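Local structure of quinone oxidoreductase (Coxiella burnetii, 3TQH) at residues I10-F15 against K19-V24. The protein binds NADPH and probably reduces quinones with it, as a member of the medium-chain dehydrogenase/reductase superfamily. Residues are numbered along the deposited sequence; the frame is centred on the assembly and turned at random.
Sequences IQFDQF and KVLKLV
Gln11 and Lys22 form the hydrogen-bonded pair of an antiparallel beta hairpin made by strands 6-12 and 21-27, near the start of the medium-chain reductase fold. Gln11 N donates a hydrogen bond to Lys22 O at 2.9 Å, and Lys22 N returns a bond of equal length to Gln11 O. The close-packed side of the hairpin carries Ile10, Phe12 and Leu21, branched or aromatic residues suited to burial: Ile10 and Leu21 pack against helix 300-308, while Phe12 lies on Ser69 of a loop. Ile10 meets Leu21 at about a right angle, CG2 lying 3.9 Å from Leu21 CD2. Leu21 CD2 also reaches Phe12 CB, whereas the ring is directed away from strand 21-27. Ile10 CG1 stands beside its own backbone N (chi1 -68°), and CD1 at its end touches Leu23 CD1, on the more exposed flank. Toward the turn, Val20 closes the hairpin's end: CG2 packs on Phe12 CB and lies 3.5 Å from Gln14 O. The opposite face is more polar and looser. Gln11 extends its chain past Val24 to bond Thr26 OG1 through OE1, its amide nitrogen merely brushing Val24 CG1. Long and flexible, Lys22 suits this solvent side; a bend at chi3 (-77°) swings its ammonium group over Asp13, where NZ forms a salt bridge with OD2 at 3.2 Å, approaching from 45° out of the carboxylate plane.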
loop_
_atom_site.group_PDB
_atom_site.type_symbol
_atom_site.label_atom_id
_atom_site.label_comp_id
_atom_site.label_asym_id
_atom_site.label_seq_id
_atom_site.Cartn_x
_atom_site.Cartn_y
_atom_site.Cartn_z
ATOM N N ILE A 10 -19.425 1.030 -1.594
ATOM C CA ILE A 10 -19.352 0.327 -0.318
ATOM C C ILE A 10 -19.266 1.360 0.795
ATOM O O ILE A 10 -18.425 2.247 0.758
ATOM C CB ILE A 10 -18.130 -0.617 -0.233
ATOM C CG1 ILE A 10 -18.290 -1.801 -1.202
ATOM C CG2 ILE A 10 -17.935 -1.130 1.200
ATOM C CD1 ILE A 10 -19.399 -2.763 -0.838
ATOM N N GLN A 11 -20.154 1.257 1.774
ATOM C CA GLN A 11 -20.080 2.107 2.954
ATOM C C GLN A 11 -20.177 1.266 4.202
ATOM O O GLN A 11 -20.542 0.098 4.138
ATOM C CB GLN A 11 -21.186 3.160 2.933
ATOM C CG GLN A 11 -20.836 4.354 2.058
ATOM C CD GLN A 11 -21.962 5.354 1.906
ATOM O OE1 GLN A 11 -21.855 6.276 1.105
ATOM N NE2 GLN A 11 -23.045 5.181 2.660
ATOM N N PHE A 12 -19.816 1.861 5.330
ATOM C CA PHE A 12 -20.077 1.265 6.631
ATOM C C PHE A 12 -20.669 2.338 7.538
ATOM O O PHE A 12 -20.276 3.499 7.466
ATOM C CB PHE A 12 -18.810 0.614 7.221
ATOM C CG PHE A 12 -17.683 1.579 7.523
ATOM C CD1 PHE A 12 -17.373 1.915 8.835
ATOM C CD2 PHE A 12 -16.910 2.121 6.504
ATOM C CE1 PHE A 12 -16.330 2.793 9.127
ATOM C CE2 PHE A 12 -15.870 3.005 6.786
ATOM C CZ PHE A 12 -15.581 3.340 8.101
ATOM N N ASP A 13 -21.635 1.940 8.363
ATOM C CA ASP A 13 -22.343 2.847 9.263
ATOM C C ASP A 13 -21.743 2.854 10.666
ATOM O O ASP A 13 -21.968 3.781 11.438
ATOM C CB ASP A 13 -23.818 2.443 9.354
ATOM C CG ASP A 13 -24.546 2.570 8.026
ATOM O OD1 ASP A 13 -23.865 2.670 6.980
ATOM O OD2 ASP A 13 -25.799 2.571 8.025
ATOM N N GLN A 14 -20.987 1.813 10.995
ATOM C CA GLN A 14 -20.412 1.669 12.325
ATOM C C GLN A 14 -19.088 0.941 12.228
ATOM O O GLN A 14 -18.876 0.149 11.305
ATOM C CB GLN A 14 -21.369 0.889 13.237
ATOM C CG GLN A 14 -21.816 -0.459 12.659
ATOM C CD GLN A 14 -22.890 -1.141 13.492
ATOM O OE1 GLN A 14 -22.657 -1.528 14.637
ATOM N NE2 GLN A 14 -24.069 -1.305 12.908
ATOM N N PHE A 15 -18.199 1.205 13.179
ATOM C CA PHE A 15 -16.941 0.478 13.257
ATOM C C PHE A 15 -17.231 -0.929 13.747
ATOM O O PHE A 15 -17.971 -1.118 14.709
ATOM C CB PHE A 15 -15.962 1.154 14.217
ATOM C CG PHE A 15 -15.596 2.557 13.827
ATOM C CD1 PHE A 15 -14.937 2.810 12.635
ATOM C CD2 PHE A 15 -15.895 3.624 14.665
ATOM C CE1 PHE A 15 -14.590 4.099 12.274
ATOM C CE2 PHE A 15 -15.551 4.921 14.310
ATOM C CZ PHE A 15 -14.896 5.157 13.110
ATOM N N LYS A 19 -18.524 -7.640 8.261
ATOM C CA LYS A 19 -19.964 -7.667 7.965
ATOM C C LYS A 19 -20.631 -6.284 7.915
ATOM O O LYS A 19 -21.742 -6.164 7.381
ATOM C CB LYS A 19 -20.720 -8.530 8.994
ATOM C CG LYS A 19 -20.764 -10.033 8.696
ATOM C CD LYS A 19 -21.917 -10.707 9.449
ATOM C CE LYS A 19 -21.770 -12.230 9.489
ATOM N NZ LYS A 19 -23.013 -12.911 9.991
ATOM N N VAL A 20 -19.983 -5.262 8.484
ATOM C CA VAL A 20 -20.541 -3.894 8.497
ATOM C C VAL A 20 -20.444 -3.186 7.143
ATOM O O VAL A 20 -21.048 -2.134 6.951
ATOM C CB VAL A 20 -19.885 -2.981 9.576
ATOM C CG1 VAL A 20 -20.019 -3.599 10.956
ATOM C CG2 VAL A 20 -18.433 -2.697 9.244
ATOM N N LEU A 21 -19.679 -3.754 6.215
ATOM C CA LEU A 21 -19.595 -3.222 4.860
ATOM C C LEU A 21 -20.875 -3.527 4.093
ATOM O O LEU A 21 -21.363 -4.654 4.130
ATOM C CB LEU A 21 -18.408 -3.831 4.125
ATOM C CG LEU A 21 -17.012 -3.493 4.644
ATOM C CD1 LEU A 21 -15.975 -4.058 3.693
ATOM C CD2 LEU A 21 -16.819 -2.011 4.790
ATOM N N LYS A 22 -21.412 -2.525 3.404
ATOM C CA LYS A 22 -22.644 -2.683 2.630
ATOM C C LYS A 22 -22.499 -2.064 1.242
ATOM O O LYS A 22 -21.900 -0.994 1.094
ATOM C CB LYS A 22 -23.821 -2.009 3.339
ATOM C CG LYS A 22 -23.853 -2.188 4.852
ATOM C CD LYS A 22 -25.131 -1.607 5.460
ATOM C CE LYS A 22 -25.077 -0.086 5.550
ATOM N NZ LYS A 22 -26.437 0.508 5.643
ATOM N N LEU A 23 -23.049 -2.740 0.236
ATOM C CA LEU A 23 -23.167 -2.168 -1.100
ATOM C C LEU A 23 -24.408 -1.290 -1.074
ATOM O O LEU A 23 -25.511 -1.776 -0.851
ATOM C CB LEU A 23 -23.288 -3.263 -2.167
ATOM C CG LEU A 23 -23.169 -2.825 -3.633
ATOM C CD1 LEU A 23 -21.768 -2.327 -3.933
ATOM C CD2 LEU A 23 -23.533 -3.964 -4.566
ATOM N N VAL A 24 -24.211 0.006 -1.294
ATOM C CA VAL A 24 -25.239 1.017 -1.053
ATOM C C VAL A 24 -25.380 1.947 -2.256
ATOM O O VAL A 24 -24.402 2.238 -2.948
ATOM C CB VAL A 24 -24.881 1.840 0.224
ATOM C CG1 VAL A 24 -25.441 3.249 0.170
ATOM C CG2 VAL A 24 -25.362 1.122 1.469
#